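Inactive dihydroorotase-like domain (Chaetomium thermophilum, PDB 5NNL) is an inactive member of the dihydroorotase-like family, a pseudoenzyme domain built round an alpha/beta barrel, with no activity of its own assigned to it. Local coordinates at residues I151-V156 and L173-D178; P127-A132 and E270-H275; E232-V237 and E295-P300. One frame throughout, in Å; residues are numbered along the deposited sequence.

Contact 1 (I151-V156 and L173-D178); sequences IHVSAV and LKVTCD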
loop_
_atom_site.group_PDB
_atom_site.type_symbol
_atom_site.label_atom_id
_atom_site.label_comp_id
_atom_site.label_asym_id
_atom_site.label_seq_id
_atom_site.Cartn_x
_atom_site.Cartn_y
_atom_site.Cartn_z
ATOM N N ILE A 151 -13.136 -6.373 6.834
ATOM C CA ILE A 151 -12.059 -5.588 7.427
ATOM C C ILE A 151 -10.746 -6.019 6.790
ATOM O O ILE A 151 -10.513 -7.212 6.571
ATOM C CB ILE A 151 -12.002 -5.755 8.961
ATOM C CG1 ILE A 151 -10.918 -4.862 9.569
ATOM C CG2 ILE A 151 -11.749 -7.201 9.329
ATOM C CD1 ILE A 151 -11.231 -3.384 9.514
ATOM N N HIS A 152 -9.886 -5.045 6.497
ATOM C CA HIS A 152 -8.572 -5.301 5.922
ATOM C C HIS A 152 -7.501 -4.776 6.864
ATOM O O HIS A 152 -7.564 -3.622 7.302
ATOM C CB HIS A 152 -8.419 -4.641 4.549
ATOM C CG HIS A 152 -7.106 -4.932 3.889
ATOM N ND1 HIS A 152 -6.868 -6.099 3.194
ATOM C CD2 HIS A 152 -5.957 -4.220 3.834
ATOM C CE1 HIS A 152 -5.631 -6.086 2.729
ATOM N NE2 HIS A 152 -5.057 -4.957 3.103
ATOM N N VAL A 153 -6.515 -5.619 7.161
ATOM C CA VAL A 153 -5.438 -5.293 8.089
ATOM C C VAL A 153 -4.166 -5.070 7.286
ATOM O O VAL A 153 -3.759 -5.934 6.501
ATOM C CB VAL A 153 -5.238 -6.405 9.132
ATOM C CG1 VAL A 153 -4.166 -6.007 10.137
ATOM C CG2 VAL A 153 -6.547 -6.712 9.843
ATOM N N SER A 154 -3.524 -3.931 7.506
ATOM C CA SER A 154 -2.415 -3.492 6.675
ATOM C C SER A 154 -1.093 -3.579 7.426
ATOM O O SER A 154 -1.040 -3.467 8.654
ATOM C CB SER A 154 -2.638 -2.058 6.194
ATOM O OG SER A 154 -1.725 -1.720 5.164
ATOM N N ALA A 155 -0.023 -3.782 6.660
ATOM C CA ALA A 155 1.345 -3.791 7.175
ATOM C C ALA A 155 1.493 -4.743 8.361
ATOM O O ALA A 155 2.101 -4.418 9.381
ATOM C CB ALA A 155 1.791 -2.377 7.553
ATOM N N VAL A 156 0.939 -5.949 8.213
ATOM C CA VAL A 156 1.143 -6.970 9.231
ATOM C C VAL A 156 2.629 -7.294 9.316
ATOM O O VAL A 156 3.321 -7.423 8.297
ATOM C CB VAL A 156 0.307 -8.226 8.931
ATOM C CG1 VAL A 156 0.493 -9.262 10.036
ATOM C CG2 VAL A 156 -1.177 -7.863 8.795
ATOM N N LEU A 173 -14.640 -15.246 9.531
ATOM C CA LEU A 173 -14.586 -13.799 9.689
ATOM C C LEU A 173 -14.076 -13.154 8.403
ATOM O O LEU A 173 -13.090 -13.608 7.815
ATOM C CB LEU A 173 -13.684 -13.453 10.872
ATOM C CG LEU A 173 -13.857 -12.085 11.526
ATOM C CD1 LEU A 173 -13.489 -12.169 12.996
ATOM C CD2 LEU A 173 -13.002 -11.056 10.834
ATOM N N LYS A 174 -14.750 -12.091 7.959
ATOM C CA LYS A 174 -14.434 -11.464 6.673
ATOM C C LYS A 174 -13.232 -10.532 6.830
ATOM O O LYS A 174 -13.342 -9.304 6.802
ATOM C CB LYS A 174 -15.637 -10.700 6.134
ATOM C CG LYS A 174 -16.914 -11.513 5.993
ATOM C CD LYS A 174 -17.833 -10.876 4.955
ATOM C CE LYS A 174 -19.304 -11.036 5.300
ATOM N NZ LYS A 174 -19.663 -12.440 5.633
ATOM N N VAL A 175 -12.056 -11.135 6.985
ATOM C CA VAL A 175 -10.824 -10.378 7.170
ATOM C C VAL A 175 -9.849 -10.715 6.051
ATOM O O VAL A 175 -9.733 -11.873 5.634
ATOM C CB VAL A 175 -10.191 -10.639 8.556
ATOM C CG1 VAL A 175 -9.932 -12.103 8.768
ATOM C CG2 VAL A 175 -8.909 -9.833 8.725
ATOM N N THR A 176 -9.161 -9.688 5.558
ATOM C CA THR A 176 -8.031 -9.839 4.654
ATOM C C THR A 176 -6.878 -9.011 5.203
ATOM O O THR A 176 -7.054 -8.209 6.122
ATOM C CB THR A 176 -8.377 -9.398 3.222
ATOM O OG1 THR A 176 -8.699 -8.002 3.207
ATOM C CG2 THR A 176 -9.560 -10.192 2.686
ATOM N N CYS A 177 -5.683 -9.206 4.650
ATOM C CA CYS A 177 -4.532 -8.481 5.166
ATOM C C CYS A 177 -3.462 -8.341 4.097
ATOM O O CYS A 177 -3.460 -9.050 3.089
ATOM C CB CYS A 177 -3.929 -9.176 6.394
ATOM S SG CYS A 177 -3.221 -10.803 6.042
ATOM N N ASP A 178 -2.534 -7.418 4.349
ATOM C CA ASP A 178 -1.349 -7.269 3.522
ATOM C C ASP A 178 -0.114 -7.157 4.403
ATOM O O ASP A 178 -0.198 -6.913 5.609
ATOM C CB ASP A 178 -1.431 -6.040 2.595
ATOM C CG ASP A 178 -1.365 -4.720 3.345
ATOM O OD1 ASP A 178 -2.421 -4.072 3.504
ATOM O OD2 ASP A 178 -0.256 -4.324 3.769
HETATM O O HOH W 1 -11.640 -7.555 3.697
#
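His152 and Thr176 lie side by side on adjacent parallel strands, 151-153 and 175-178, their side chains on one face of the sheet; the short strand axes approach to 4.5 Å. The register is fixed by the bridges Ile151-Val175, His152-Thr176 and Val153-Cys177, and the ladder of backbone hydrogen bonds runs from Ile151 N to Lys174 O at one end to Val156 N and Asp178 O at the other.

The imidazole of His152 can be followed outward. Its CB lies 3.6 Å from Thr176 OG1. With CG anti to the backbone N (chi1 -177°), the ring reaches over the neighbouring strand, and ND1 forms a short 2.6 Å hydrogen bond to Thr176 OG1, which sits at the ring edge and in its plane. CE1 passes 3.4 Å from Cys177 C, the backbone between the two polar partners. At the far tip NE2 donates to the anti lone pair of Asp178 OD1 at 2.8 Å, an oxygen lying 16° out of the imidazole plane; ring and carboxylate are turned 28° apart. Bonds at both nitrogens fix the ring's rotation, and Phe272 meets it edge-to-face.

The same Asp178 OD1 takes a second bond, on its syn lone pair, from Ser154 OG at 3.0 Å. Ala155 N reaches OD2, also at 3.0 Å, from above the carboxylate plane, and Ser217 OG bonds this oxygen too.

On the other sheet face Ile151, Val153, Val175 and Cys177 form an apolar layer, with Val153 CB 4.1 Å from Cys177 CB, against helices 134-146 and 159-170. Strand 151-153, helix 159-170 and strand 175-180 form a beta-alpha-beta unit of the barrel. Just past strand 151-153, four hydrogen bonds hold the buried Asp178 carboxylate in place and would probably spread and stabilise its negative charge.

Contact 2 (P127-A132 and E270-H275); sequences PIITDA and EIFELH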
loop_
_atom_site.group_PDB
_atom_site.type_symbol
_atom_site.label_atom_id
_atom_site.label_comp_id
_atom_site.label_asym_id
_atom_site.label_seq_id
_atom_site.Cartn_x
_atom_site.Cartn_y
_atom_site.Cartn_z
ATOM N N PRO A 127 -14.792 -0.277 1.629
ATOM C CA PRO A 127 -13.726 -0.922 2.409
ATOM C C PRO A 127 -13.299 -0.128 3.638
ATOM O O PRO A 127 -13.299 1.105 3.647
ATOM C CB PRO A 127 -12.574 -1.035 1.405
ATOM C CG PRO A 127 -13.234 -1.050 0.078
ATOM C CD PRO A 127 -14.422 -0.146 0.208
ATOM N N ILE A 128 -12.917 -0.870 4.679
ATOM C CA ILE A 128 -12.285 -0.325 5.875
ATOM C C ILE A 128 -10.928 -0.995 6.046
ATOM O O ILE A 128 -10.811 -2.219 5.929
ATOM C CB ILE A 128 -13.150 -0.533 7.137
ATOM C CG1 ILE A 128 -14.468 0.235 7.002
ATOM C CG2 ILE A 128 -12.389 -0.084 8.391
ATOM C CD1 ILE A 128 -15.443 0.028 8.157
ATOM N N ILE A 129 -9.912 -0.191 6.345
ATOM C CA ILE A 129 -8.537 -0.659 6.460
ATOM C C ILE A 129 -7.965 -0.150 7.777
ATOM O O ILE A 129 -8.230 0.987 8.180
ATOM C CB ILE A 129 -7.682 -0.196 5.257
ATOM C CG1 ILE A 129 -6.190 -0.423 5.523
ATOM C CG2 ILE A 129 -7.943 1.266 4.944
ATOM C CD1 ILE A 129 -5.303 -0.178 4.309
ATOM N N THR A 130 -7.190 -0.998 8.451
ATOM C CA THR A 130 -6.610 -0.658 9.741
ATOM C C THR A 130 -5.191 -1.196 9.833
ATOM O O THR A 130 -4.843 -2.190 9.191
ATOM C CB THR A 130 -7.437 -1.226 10.906
ATOM O OG1 THR A 130 -6.785 -0.923 12.144
ATOM C CG2 THR A 130 -7.606 -2.740 10.774
ATOM N N ASP A 131 -4.371 -0.523 10.643
ATOM C CA ASP A 131 -3.050 -1.016 11.009
ATOM C C ASP A 131 -2.997 -1.460 12.469
ATOM O O ASP A 131 -1.912 -1.518 13.059
ATOM C CB ASP A 131 -1.985 0.049 10.735
ATOM C CG ASP A 131 -2.189 1.310 11.551
ATOM O OD1 ASP A 131 -3.226 1.425 12.239
ATOM O OD2 ASP A 131 -1.304 2.190 11.505
ATOM N N ALA A 132 -4.150 -1.781 13.056
ATOM C CA ALA A 132 -4.211 -2.168 14.460
ATOM C C ALA A 132 -3.360 -3.407 14.718
ATOM O O ALA A 132 -3.178 -4.256 13.841
ATOM C CB ALA A 132 -5.659 -2.438 14.873
ATOM N N GLU A 270 -10.293 -6.961 -5.812
ATOM C CA GLU A 270 -11.578 -7.397 -5.278
ATOM C C GLU A 270 -11.828 -6.826 -3.887
ATOM O O GLU A 270 -12.942 -6.380 -3.585
ATOM C CB GLU A 270 -11.638 -8.922 -5.236
ATOM C CG GLU A 270 -13.041 -9.484 -5.100
ATOM C CD GLU A 270 -13.112 -10.626 -4.107
ATOM O OE1 GLU A 270 -13.197 -10.351 -2.890
ATOM O OE2 GLU A 270 -13.069 -11.796 -4.545
ATOM N N ILE A 271 -10.803 -6.830 -3.034
ATOM C CA ILE A 271 -10.967 -6.376 -1.655
ATOM C C ILE A 271 -11.367 -4.909 -1.620
ATOM O O ILE A 271 -12.204 -4.496 -0.807
ATOM C CB ILE A 271 -9.670 -6.635 -0.865
ATOM C CG1 ILE A 271 -9.475 -8.142 -0.672
ATOM C CG2 ILE A 271 -9.690 -5.926 0.482
ATOM C CD1 ILE A 271 -8.073 -8.540 -0.272
ATOM N N PHE A 272 -10.781 -4.097 -2.495
ATOM C CA PHE A 272 -11.041 -2.667 -2.505
ATOM C C PHE A 272 -11.987 -2.246 -3.624
ATOM O O PHE A 272 -12.140 -1.046 -3.873
ATOM C CB PHE A 272 -9.719 -1.904 -2.592
ATOM C CG PHE A 272 -8.939 -1.926 -1.307
ATOM C CD1 PHE A 272 -8.034 -2.942 -1.048
ATOM C CD2 PHE A 272 -9.132 -0.945 -0.346
ATOM C CE1 PHE A 272 -7.324 -2.972 0.140
ATOM C CE2 PHE A 272 -8.426 -0.969 0.844
ATOM C CZ PHE A 272 -7.520 -1.984 1.087
ATOM N N GLU A 273 -12.637 -3.204 -4.285
ATOM C CA GLU A 273 -13.678 -2.914 -5.268
ATOM C C GLU A 273 -13.172 -1.942 -6.332
ATOM O O GLU A 273 -13.807 -0.934 -6.644
ATOM C CB GLU A 273 -14.927 -2.366 -4.577
ATOM C CG GLU A 273 -15.518 -3.310 -3.538
ATOM C CD GLU A 273 -16.159 -2.578 -2.373
ATOM O OE1 GLU A 273 -16.533 -1.396 -2.543
ATOM O OE2 GLU A 273 -16.281 -3.188 -1.287
ATOM N N LEU A 274 -12.009 -2.255 -6.890
ATOM C CA LEU A 274 -11.388 -1.403 -7.890
ATOM C C LEU A 274 -11.825 -1.816 -9.291
ATOM O O LEU A 274 -12.087 -2.990 -9.567
ATOM C CB LEU A 274 -9.865 -1.459 -7.767
ATOM C CG LEU A 274 -9.330 -1.069 -6.386
ATOM C CD1 LEU A 274 -7.817 -1.230 -6.321
ATOM C CD2 LEU A 274 -9.734 0.356 -6.025
ATOM N N HIS A 275 -11.903 -0.829 -10.177
ATOM C CA HIS A 275 -12.455 -1.045 -11.504
ATOM C C HIS A 275 -11.421 -1.667 -12.436
ATOM O O HIS A 275 -10.218 -1.683 -12.161
ATOM C CB HIS A 275 -12.958 0.274 -12.094
ATOM C CG HIS A 275 -14.145 0.841 -11.380
ATOM N ND1 HIS A 275 -14.917 0.097 -10.514
ATOM C CD2 HIS A 275 -14.693 2.079 -11.402
ATOM C CE1 HIS A 275 -15.890 0.851 -10.033
ATOM N NE2 HIS A 275 -15.776 2.058 -10.556
#
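Pro127 fits against the end of helix 257-271, where its ring meets Ile271, Phe272 and Glu273 with no hydrogen bond between the two segments. The tight part is the buried one, made by Pro127 and Phe272. Pro127 CB is 3.9 Å from Phe272 CD2. Pro127 CG rests 3.8 Å from Phe272 CA and 3.7 Å from Ile271 O. Within strand 128-130, Ile129 reaches the same ring with a single methyl: CD1 stands near the ring plane, at its edge, 4.3 Å from CZ. Phe272 carries CG anti to its carbonyl carbon (chi1 -74°), which sends the ring toward the strand, where it also touches Arg43.

On the solvent side the contact is marginal. There Glu273, an exposed residue, lays its carboxylate along the proline, with OE1 3.7 Å from Pro127 CD; the two side chains are inclined to one another and share no polar bond. Glu273 has positive phi and is the C-prime residue of the Schellman motif that ends the helix, although its own bond from Glu273 N to Glu270 O is weak at 3.3 Å.

Apolar carbon contacts are thus joined by van der Waals approaches of the proline ring to a backbone carbonyl and a carboxylate oxygen. Shape fit and dispersion probably account for most of the contact between the helix terminus and the start of strand 128-130, while the charged group keeps to the exposed margin, where water can probably solvate it.

Contact 3 (E232-V237 and E295-P300); sequences EADVTV and EGVWSP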
loop_
_atom_site.group_PDB
_atom_site.type_symbol
_atom_site.label_atom_id
_atom_site.label_comp_id
_atom_site.label_asym_id
_atom_site.label_seq_id
_atom_site.Cartn_x
_atom_site.Cartn_y
_atom_site.Cartn_z
ATOM N N GLU A 232 17.855 11.223 2.531
ATOM C CA GLU A 232 17.038 12.258 1.918
ATOM C C GLU A 232 15.564 11.886 2.007
ATOM O O GLU A 232 15.189 10.723 1.825
ATOM C CB GLU A 232 17.435 12.446 0.451
ATOM C CG GLU A 232 18.901 12.805 0.207
ATOM C CD GLU A 232 19.354 12.490 -1.213
ATOM O OE1 GLU A 232 18.502 12.104 -2.042
ATOM O OE2 GLU A 232 20.562 12.626 -1.503
ATOM N N ALA A 233 14.725 12.881 2.285
ATOM C CA ALA A 233 13.285 12.675 2.296
ATOM C C ALA A 233 12.788 12.553 0.863
ATOM O O ALA A 233 11.972 13.366 0.415
ATOM C CB ALA A 233 12.577 13.826 3.014
ATOM N N ASP A 234 13.278 11.553 0.128
ATOM C CA ASP A 234 12.862 11.386 -1.255
ATOM C C ASP A 234 11.488 10.736 -1.290
ATOM O O ASP A 234 11.229 9.755 -0.584
ATOM C CB ASP A 234 13.870 10.559 -2.052
ATOM C CG ASP A 234 13.973 11.012 -3.504
ATOM O OD1 ASP A 234 13.658 12.189 -3.790
ATOM O OD2 ASP A 234 14.358 10.194 -4.367
ATOM N N VAL A 235 10.607 11.295 -2.120
ATOM C CA VAL A 235 9.195 10.939 -2.120
ATOM C C VAL A 235 8.913 9.586 -2.759
ATOM O O VAL A 235 7.801 9.064 -2.609
ATOM C CB VAL A 235 8.438 12.097 -2.811
ATOM C CG1 VAL A 235 7.381 11.605 -3.789
ATOM C CG2 VAL A 235 7.816 13.001 -1.765
ATOM N N THR A 236 9.894 8.981 -3.431
ATOM C CA THR A 236 9.680 7.756 -4.192
ATOM C C THR A 236 10.396 6.548 -3.591
ATOM O O THR A 236 10.556 5.531 -4.273
ATOM C CB THR A 236 10.134 7.958 -5.639
ATOM O OG1 THR A 236 11.553 8.139 -5.672
ATOM C CG2 THR A 236 9.465 9.180 -6.255
ATOM N N VAL A 237 10.838 6.638 -2.335
ATOM C CA VAL A 237 11.545 5.522 -1.715
ATOM C C VAL A 237 10.679 4.272 -1.748
ATOM O O VAL A 237 9.487 4.307 -1.417
ATOM C CB VAL A 237 11.955 5.863 -0.272
ATOM C CG1 VAL A 237 13.156 6.789 -0.260
ATOM C CG2 VAL A 237 10.790 6.463 0.514
ATOM N N GLU A 295 22.365 5.861 -7.094
ATOM C CA GLU A 295 22.265 7.308 -7.255
ATOM C C GLU A 295 20.885 7.815 -6.857
ATOM O O GLU A 295 20.702 8.329 -5.748
ATOM C CB GLU A 295 22.566 7.707 -8.705
ATOM C CG GLU A 295 23.963 7.332 -9.191
ATOM C CD GLU A 295 24.083 5.870 -9.595
ATOM O OE1 GLU A 295 23.066 5.143 -9.535
ATOM O OE2 GLU A 295 25.198 5.449 -9.977
ATOM N N GLY A 296 19.914 7.653 -7.755
ATOM C CA GLY A 296 18.590 8.234 -7.623
ATOM C C GLY A 296 18.001 8.229 -6.230
ATOM O O GLY A 296 18.328 9.082 -5.398
ATOM N N VAL A 297 17.120 7.282 -5.972
ATOM C CA VAL A 297 16.415 7.206 -4.700
ATOM C C VAL A 297 17.190 6.286 -3.774
ATOM O O VAL A 297 17.757 5.277 -4.212
ATOM C CB VAL A 297 14.972 6.706 -4.902
ATOM C CG1 VAL A 297 14.115 7.039 -3.682
ATOM C CG2 VAL A 297 14.363 7.289 -6.173
ATOM N N TRP A 298 17.229 6.634 -2.490
ATOM C CA TRP A 298 17.881 5.770 -1.518
ATOM C C TRP A 298 17.163 4.431 -1.444
ATOM O O TRP A 298 15.938 4.353 -1.577
ATOM C CB TRP A 298 17.903 6.419 -0.134
ATOM C CG TRP A 298 18.466 5.496 0.908
ATOM C CD1 TRP A 298 19.786 5.280 1.182
ATOM C CD2 TRP A 298 17.728 4.646 1.798
ATOM N NE1 TRP A 298 19.916 4.355 2.191
ATOM C CE2 TRP A 298 18.669 3.950 2.586
ATOM C CE3 TRP A 298 16.366 4.407 2.006
ATOM C CZ2 TRP A 298 18.290 3.036 3.567
ATOM C CZ3 TRP A 298 15.992 3.498 2.983
ATOM C CH2 TRP A 298 16.952 2.823 3.749
ATOM N N SER A 299 17.936 3.368 -1.226
ATOM C CA SER A 299 17.385 2.037 -1.084
ATOM C C SER A 299 18.271 1.258 -0.125
ATOM O O SER A 299 19.502 1.372 -0.208
ATOM C CB SER A 299 17.301 1.305 -2.428
ATOM O OG SER A 299 16.984 -0.064 -2.239
ATOM N N PRO A 300 17.694 0.469 0.790
ATOM C CA PRO A 300 18.529 -0.419 1.614
ATOM C C PRO A 300 19.235 -1.497 0.814
ATOM O O PRO A 300 20.077 -2.208 1.376
ATOM C CB PRO A 300 17.527 -1.031 2.602
ATOM C CG PRO A 300 16.206 -0.928 1.921
ATOM C CD PRO A 300 16.261 0.329 1.106
#
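Val297 points at the turn 234-237 and meets three of its side chains, each crossing it at about a right angle. Towards Asp234 it presents both methyls: OD2 lies 3.2 Å from CG1, close for a methyl and an oxygen, and 3.4 Å from CG2. Thr236 approaches from its hydroxyl end; the 3.0 Å between its OG1 and Val297 CG2 is too short for a comfortable contact, so that detail is doubtful. The apolar pair is Val237 CG1 with Val297 CG1, at 3.6 Å, and the same Val237 methyl also comes within 3.9 Å of Trp298 O. Val297 has CG1 anti to its backbone N (chi1 -162°), which directs this branch between Asp234 and Val237.

No hydrogen bond crosses the contact. In the carboxylate of Asp234, OD1 forms a salt bridge to Arg29, and it is OD2 that the methyls of Val297 approach.

The turn, of type I, follows helix 221-228 and leans on helix 26-37 through Val235 and Thr236. The loop 295-300, which links strands 281-291 and 305-315, rests its Trp298 on Leu225 and Ala226 of helix 221-228, while Val237 touches Tyr223 of that helix.

From the N terminus, 127-132 opens contact 2 first. Before that loop shuts, 151-156 and 173-178, connected by helix 159-170, pair, so contact 1 lies wholly within it. Segment 232-237 then opens contact 3; the chain returns at 270-275 to complete contact 2 and only afterwards, at 295-300, contact 3, so these two cross. Contacts 1 and 3 follow in series. Strands 151-153 of contact 1 and 128-130 of contact 2 are neighbours in the barrel, and the two contacts touch, centres about 8 Å apart. Contact 3, on the opposite side of the chain's centre and about 28 Å from contact 1 centre to centre, joins the loop between strands 281-291 and 305-315 to that between helices 221-228 and 242-251.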